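Local coordinates for protein neurotoxin (Clostridium botulinum, PDB 1ZB7) that acts in the host nerve cell as a zinc endopeptidase that cleaves synaptobrevins, cutting VAMP2 at an Ala-Ala bond, at residues I40-Y52 / D75-L89. Sequence-based numbering, arbitrary orientation.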
loop_
_atom_site.group_PDB
_atom_site.type_symbol
_atom_site.label_atom_id
_atom_site.label_comp_id
_atom_site.label_asym_id
_atom_site.label_seq_id
_atom_site.Cartn_x
_atom_site.Cartn_y
_atom_site.Cartn_z
ATOM N N ILE A 40 14.746 -33.625 -1.007
ATOM C CA ILE A 40 13.789 -33.861 -2.075
ATOM C C ILE A 40 14.641 -33.764 -3.307
ATOM O O ILE A 40 15.628 -33.048 -3.316
ATOM C CB ILE A 40 12.640 -32.765 -2.126
ATOM C CG1 ILE A 40 11.756 -32.824 -0.889
ATOM C CG2 ILE A 40 11.668 -33.021 -3.351
ATOM C CD1 ILE A 40 10.977 -31.483 -0.450
ATOM N N ASP A 41 14.315 -34.531 -4.354
ATOM C CA ASP A 41 14.961 -34.272 -5.656
ATOM C C ASP A 41 15.032 -32.771 -6.080
ATOM O O ASP A 41 14.045 -32.047 -6.050
ATOM C CB ASP A 41 14.351 -35.128 -6.738
ATOM C CG ASP A 41 14.677 -36.655 -6.481
ATOM O OD1 ASP A 41 15.898 -37.152 -6.702
ATOM O OD2 ASP A 41 13.710 -37.286 -5.976
ATOM N N ARG A 42 16.245 -32.371 -6.407
ATOM C CA ARG A 42 16.578 -31.067 -6.869
ATOM C C ARG A 42 16.513 -29.928 -5.814
ATOM O O ARG A 42 16.765 -28.814 -6.145
ATOM C CB ARG A 42 15.753 -30.787 -8.135
ATOM C CG ARG A 42 16.222 -31.806 -9.219
ATOM C CD ARG A 42 16.017 -31.287 -10.550
ATOM N NE ARG A 42 17.165 -31.529 -11.429
ATOM C CZ ARG A 42 17.939 -30.603 -12.045
ATOM N NH1 ARG A 42 17.864 -29.213 -11.913
ATOM N NH2 ARG A 42 18.848 -31.116 -12.841
ATOM N N ILE A 43 16.274 -30.300 -4.562
ATOM C CA ILE A 43 16.115 -29.373 -3.420
ATOM C C ILE A 43 17.080 -29.741 -2.256
ATOM O O ILE A 43 16.991 -30.828 -1.657
ATOM C CB ILE A 43 14.654 -29.389 -2.909
ATOM C CG1 ILE A 43 13.667 -29.122 -4.047
ATOM C CG2 ILE A 43 14.511 -28.408 -1.800
ATOM C CD1 ILE A 43 12.167 -29.064 -3.577
ATOM N N TRP A 44 17.965 -28.813 -1.961
ATOM C CA TRP A 44 19.060 -28.980 -1.064
ATOM C C TRP A 44 18.895 -28.016 0.140
ATOM O O TRP A 44 18.484 -26.881 -0.038
ATOM C CB TRP A 44 20.375 -28.661 -1.788
ATOM C CG TRP A 44 20.663 -29.670 -2.854
ATOM C CD1 TRP A 44 20.163 -29.695 -4.219
ATOM C CD2 TRP A 44 21.502 -30.808 -2.752
ATOM N NE1 TRP A 44 20.675 -30.728 -4.848
ATOM C CE2 TRP A 44 21.494 -31.443 -4.028
ATOM C CE3 TRP A 44 22.269 -31.349 -1.727
ATOM C CZ2 TRP A 44 22.186 -32.613 -4.286
ATOM C CZ3 TRP A 44 22.935 -32.541 -1.956
ATOM C CH2 TRP A 44 22.921 -33.152 -3.235
ATOM N N ILE A 45 19.176 -28.527 1.348
ATOM C CA ILE A 45 19.368 -27.722 2.559
ATOM C C ILE A 45 20.870 -27.594 2.895
ATOM O O ILE A 45 21.583 -28.535 3.001
ATOM C CB ILE A 45 18.656 -28.306 3.758
ATOM C CG1 ILE A 45 17.215 -28.679 3.432
ATOM C CG2 ILE A 45 18.730 -27.360 4.941
ATOM C CD1 ILE A 45 16.364 -27.564 2.859
ATOM N N VAL A 46 21.291 -26.376 3.051
ATOM C CA VAL A 46 22.617 -25.995 3.474
ATOM C C VAL A 46 22.472 -25.246 4.821
ATOM O O VAL A 46 22.133 -24.073 4.850
ATOM C CB VAL A 46 23.352 -25.132 2.464
ATOM C CG1 VAL A 46 24.790 -24.942 2.865
ATOM C CG2 VAL A 46 23.339 -25.771 1.054
ATOM N N PRO A 47 22.660 -25.944 5.915
ATOM C CA PRO A 47 22.472 -25.345 7.273
ATOM C C PRO A 47 23.640 -24.484 7.721
ATOM O O PRO A 47 24.331 -24.827 8.627
ATOM C CB PRO A 47 22.280 -26.568 8.188
ATOM C CG PRO A 47 22.314 -27.700 7.359
ATOM C CD PRO A 47 22.959 -27.365 6.048
ATOM N N GLU A 48 23.840 -23.380 7.025
ATOM C CA GLU A 48 24.908 -22.516 7.295
ATOM C C GLU A 48 24.351 -21.123 7.073
ATOM O O GLU A 48 23.414 -20.917 6.333
ATOM C CB GLU A 48 26.053 -22.634 6.276
ATOM C CG GLU A 48 26.633 -23.985 6.004
ATOM C CD GLU A 48 27.818 -24.300 6.890
ATOM O OE1 GLU A 48 28.482 -23.307 7.271
ATOM O OE2 GLU A 48 28.093 -25.539 7.113
ATOM N N ARG A 49 25.047 -20.168 7.628
ATOM C CA ARG A 49 24.779 -18.786 7.351
ATOM C C ARG A 49 25.229 -18.452 5.940
ATOM O O ARG A 49 26.272 -18.850 5.534
ATOM C CB ARG A 49 25.475 -17.871 8.397
ATOM C CG ARG A 49 25.096 -18.202 9.837
ATOM C CD ARG A 49 23.654 -17.861 10.198
ATOM N NE ARG A 49 23.437 -16.416 10.227
ATOM C CZ ARG A 49 23.730 -15.604 11.232
ATOM N NH1 ARG A 49 24.165 -16.100 12.372
ATOM N NH2 ARG A 49 23.525 -14.311 11.128
ATOM N N PHE A 50 24.396 -17.656 5.285
ATOM C CA PHE A 50 24.631 -16.997 4.063
ATOM C C PHE A 50 25.518 -15.774 4.132
ATOM O O PHE A 50 25.106 -14.674 4.428
ATOM C CB PHE A 50 23.312 -16.523 3.498
ATOM C CG PHE A 50 23.441 -15.983 2.153
ATOM C CD1 PHE A 50 23.428 -16.857 1.048
ATOM C CD2 PHE A 50 23.628 -14.629 1.943
ATOM C CE1 PHE A 50 23.547 -16.361 -0.260
ATOM C CE2 PHE A 50 23.768 -14.127 0.610
ATOM C CZ PHE A 50 23.735 -15.015 -0.476
ATOM N N THR A 51 26.699 -15.950 3.643
ATOM C CA THR A 51 27.785 -15.041 3.804
ATOM C C THR A 51 28.091 -14.232 2.572
ATOM O O THR A 51 28.635 -13.147 2.701
ATOM C CB THR A 51 28.982 -15.887 4.236
ATOM O OG1 THR A 51 29.154 -15.706 5.659
ATOM C CG2 THR A 51 30.263 -15.571 3.420
ATOM N N TYR A 52 27.750 -14.745 1.389
ATOM C CA TYR A 52 28.201 -14.139 0.149
ATOM C C TYR A 52 27.569 -12.765 -0.025
ATOM O O TYR A 52 28.179 -11.887 -0.637
ATOM C CB TYR A 52 27.876 -15.048 -1.053
ATOM C CG TYR A 52 28.986 -15.170 -2.103
ATOM C CD1 TYR A 52 28.800 -14.672 -3.414
ATOM C CD2 TYR A 52 30.213 -15.800 -1.802
ATOM C CE1 TYR A 52 29.828 -14.784 -4.421
ATOM C CE2 TYR A 52 31.263 -15.933 -2.809
ATOM C CZ TYR A 52 31.060 -15.424 -4.121
ATOM O OH TYR A 52 32.047 -15.552 -5.117
ATOM N N ASP A 75 21.760 -11.948 15.235
ATOM C CA ASP A 75 22.245 -13.034 16.071
ATOM C C ASP A 75 23.440 -13.710 15.440
ATOM O O ASP A 75 23.331 -14.774 14.761
ATOM C CB ASP A 75 21.139 -14.037 16.275
ATOM C CG ASP A 75 21.387 -14.931 17.489
ATOM O OD1 ASP A 75 22.382 -14.644 18.217
ATOM O OD2 ASP A 75 20.642 -15.956 17.630
ATOM N N PRO A 76 24.623 -13.171 15.677
ATOM C CA PRO A 76 25.837 -13.733 15.109
ATOM C C PRO A 76 26.156 -15.199 15.419
ATOM O O PRO A 76 26.943 -15.811 14.759
ATOM C CB PRO A 76 26.923 -12.910 15.727
ATOM C CG PRO A 76 26.325 -11.889 16.421
ATOM C CD PRO A 76 24.881 -12.011 16.493
ATOM N N THR A 77 25.497 -15.732 16.395
ATOM C CA THR A 77 25.743 -17.014 16.994
ATOM C C THR A 77 24.816 -18.054 16.423
ATOM O O THR A 77 25.007 -19.241 16.656
ATOM C CB THR A 77 25.485 -16.787 18.483
ATOM O OG1 THR A 77 26.714 -16.932 19.160
ATOM C CG2 THR A 77 24.343 -17.648 19.109
ATOM N N TYR A 78 23.813 -17.628 15.643
ATOM C CA TYR A 78 22.885 -18.580 15.044
ATOM C C TYR A 78 23.668 -19.431 14.053
ATOM O O TYR A 78 24.523 -18.939 13.328
ATOM C CB TYR A 78 21.720 -17.847 14.401
ATOM C CG TYR A 78 20.616 -18.703 13.866
ATOM C CD1 TYR A 78 19.907 -19.500 14.699
ATOM C CD2 TYR A 78 20.228 -18.635 12.499
ATOM C CE1 TYR A 78 18.882 -20.275 14.246
ATOM C CE2 TYR A 78 19.185 -19.389 12.022
ATOM C CZ TYR A 78 18.514 -20.240 12.876
ATOM O OH TYR A 78 17.413 -21.011 12.450
ATOM N N LEU A 79 23.362 -20.715 14.028
ATOM C CA LEU A 79 24.017 -21.710 13.159
ATOM C C LEU A 79 25.534 -21.880 13.211
ATOM O O LEU A 79 26.141 -22.167 12.191
ATOM C CB LEU A 79 23.631 -21.493 11.681
ATOM C CG LEU A 79 22.172 -21.527 11.361
ATOM C CD1 LEU A 79 21.951 -21.545 9.914
ATOM C CD2 LEU A 79 21.521 -22.736 11.977
ATOM N N LYS A 80 26.156 -21.680 14.347
ATOM C CA LYS A 80 27.584 -21.897 14.503
ATOM C C LYS A 80 27.983 -23.258 14.976
ATOM O O LYS A 80 29.053 -23.690 14.632
ATOM C CB LYS A 80 28.187 -20.931 15.529
ATOM C CG LYS A 80 28.025 -19.512 15.126
ATOM C CD LYS A 80 28.436 -19.223 13.662
ATOM C CE LYS A 80 27.347 -18.377 12.975
ATOM N NZ LYS A 80 27.993 -17.302 12.251
ATOM N N THR A 81 27.193 -23.877 15.849
ATOM C CA THR A 81 27.523 -25.225 16.273
ATOM C C THR A 81 26.807 -26.255 15.422
ATOM O O THR A 81 25.734 -26.007 14.928
ATOM C CB THR A 81 27.196 -25.489 17.702
ATOM O OG1 THR A 81 25.790 -25.724 17.836
ATOM C CG2 THR A 81 27.609 -24.363 18.547
ATOM N N ASP A 82 27.448 -27.401 15.267
ATOM C CA ASP A 82 26.853 -28.585 14.698
ATOM C C ASP A 82 25.497 -29.016 15.261
ATOM O O ASP A 82 24.624 -29.464 14.473
ATOM C CB ASP A 82 27.839 -29.723 14.864
ATOM C CG ASP A 82 28.990 -29.639 13.855
ATOM O OD1 ASP A 82 29.123 -28.625 13.122
ATOM O OD2 ASP A 82 29.737 -30.630 13.741
ATOM N N ALA A 83 25.307 -28.884 16.592
ATOM C CA ALA A 83 23.998 -29.176 17.217
ATOM C C ALA A 83 22.879 -28.265 16.638
ATOM O O ALA A 83 21.760 -28.704 16.355
ATOM C CB ALA A 83 24.047 -29.060 18.753
ATOM N N GLU A 84 23.201 -27.010 16.428
ATOM C CA GLU A 84 22.216 -26.074 15.912
ATOM C C GLU A 84 21.966 -26.263 14.376
ATOM O O GLU A 84 20.884 -26.018 13.909
ATOM C CB GLU A 84 22.739 -24.683 16.112
ATOM C CG GLU A 84 23.013 -24.139 17.538
ATOM C CD GLU A 84 23.420 -22.649 17.301
ATOM O OE1 GLU A 84 24.626 -22.393 17.451
ATOM O OE2 GLU A 84 22.534 -21.813 16.745
ATOM N N LYS A 85 23.002 -26.612 13.623
ATOM C CA LYS A 85 22.870 -27.031 12.245
ATOM C C LYS A 85 21.910 -28.175 12.054
ATOM O O LYS A 85 21.077 -28.137 11.113
ATOM C CB LYS A 85 24.237 -27.375 11.625
ATOM C CG LYS A 85 25.092 -26.065 11.465
ATOM C CD LYS A 85 26.468 -26.310 10.925
ATOM C CE LYS A 85 27.272 -25.042 11.054
ATOM N NZ LYS A 85 28.433 -25.007 10.158
ATOM N N ASP A 86 22.063 -29.170 12.920
ATOM C CA ASP A 86 21.203 -30.310 12.988
ATOM C C ASP A 86 19.763 -29.946 13.291
ATOM O O ASP A 86 18.850 -30.432 12.649
ATOM C CB ASP A 86 21.765 -31.353 14.025
ATOM C CG ASP A 86 20.997 -32.677 14.020
ATOM O OD1 ASP A 86 20.911 -33.364 12.982
ATOM O OD2 ASP A 86 20.443 -33.014 15.038
ATOM N N LYS A 87 19.573 -29.042 14.221
ATOM C CA LYS A 87 18.226 -28.512 14.535
ATOM C C LYS A 87 17.551 -27.738 13.383
ATOM O O LYS A 87 16.297 -27.914 13.112
ATOM C CB LYS A 87 18.268 -27.656 15.811
ATOM C CG LYS A 87 16.885 -27.202 16.270
ATOM C CD LYS A 87 16.814 -26.548 17.678
ATOM C CE LYS A 87 15.330 -26.126 17.956
ATOM N NZ LYS A 87 14.955 -25.847 19.326
ATOM N N PHE A 88 18.352 -26.878 12.725
ATOM C CA PHE A 88 17.915 -26.185 11.492
ATOM C C PHE A 88 17.466 -27.169 10.363
ATOM O O PHE A 88 16.386 -27.031 9.810
ATOM C CB PHE A 88 19.042 -25.329 10.983
ATOM C CG PHE A 88 18.719 -24.555 9.724
ATOM C CD1 PHE A 88 18.238 -23.233 9.787
ATOM C CD2 PHE A 88 18.979 -25.079 8.495
ATOM C CE1 PHE A 88 18.074 -22.529 8.600
ATOM C CE2 PHE A 88 18.757 -24.372 7.339
ATOM C CZ PHE A 88 18.252 -23.111 7.415
ATOM N N LEU A 89 18.319 -28.153 10.066
ATOM C CA LEU A 89 18.053 -29.225 9.133
ATOM C C LEU A 89 16.748 -30.044 9.395
ATOM O O LEU A 89 15.899 -30.211 8.482
ATOM C CB LEU A 89 19.237 -30.126 9.121
ATOM C CG LEU A 89 19.336 -31.366 8.208
ATOM C CD1 LEU A 89 19.043 -31.005 6.745
ATOM C CD2 LEU A 89 20.752 -31.928 8.374
HETATM O O HOH W 1 23.701 -11.790 12.936
#
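Pro47 is the main bump on 40-52. Its ring presses into a hollow on helix 82-89 lined by Lys85, Phe88 and Leu89. Pro47 CB lies 3.6 Å from Phe88 CD2 and 3.5 Å from Lys85 O. Pro47 is the centre of an inverse gamma turn, and its CB points toward the helix. Next to it, Ile45 CG2 touches the edge of the Phe88 ring, 3.8 Å from CE2, and Ile45 CB meets Leu89 CD1. Leu79 CD1 lies over one face of the Phe88 ring, toward its rim, and also reaches the Glu48 backbone. Strand 43-46 lies between strands 34-38 and 158-161 in the mixed sheet of this M27 zinc protease. Helix 82-89 packs beside that strand, its axis 9.6 Å away at the closest approach and running at 151° to it. Thr81 and Glu84 form a capping box at the helix start. Lys85 runs extended past Pro47 O to Glu48, where Lys85 NZ and Glu48 OE2 make a salt bridge at 3.1 Å; the hydrogen bond within it is weak. Arg49 fills the hollow of the turns at 75-80. Bends at chi2 and chi3, both -69°, curl its chain past Leu79 CB. Arg49 NH1 then donates to Tyr78 O (3.0 Å), which lies in the guanidinium plane, and to Asp75 O (2.9 Å), which is tilted from it. Tyr78 N reaches Asp75 O from the opposite face. Pro163 O and Gly164 O accept from Arg49 NE and NH2.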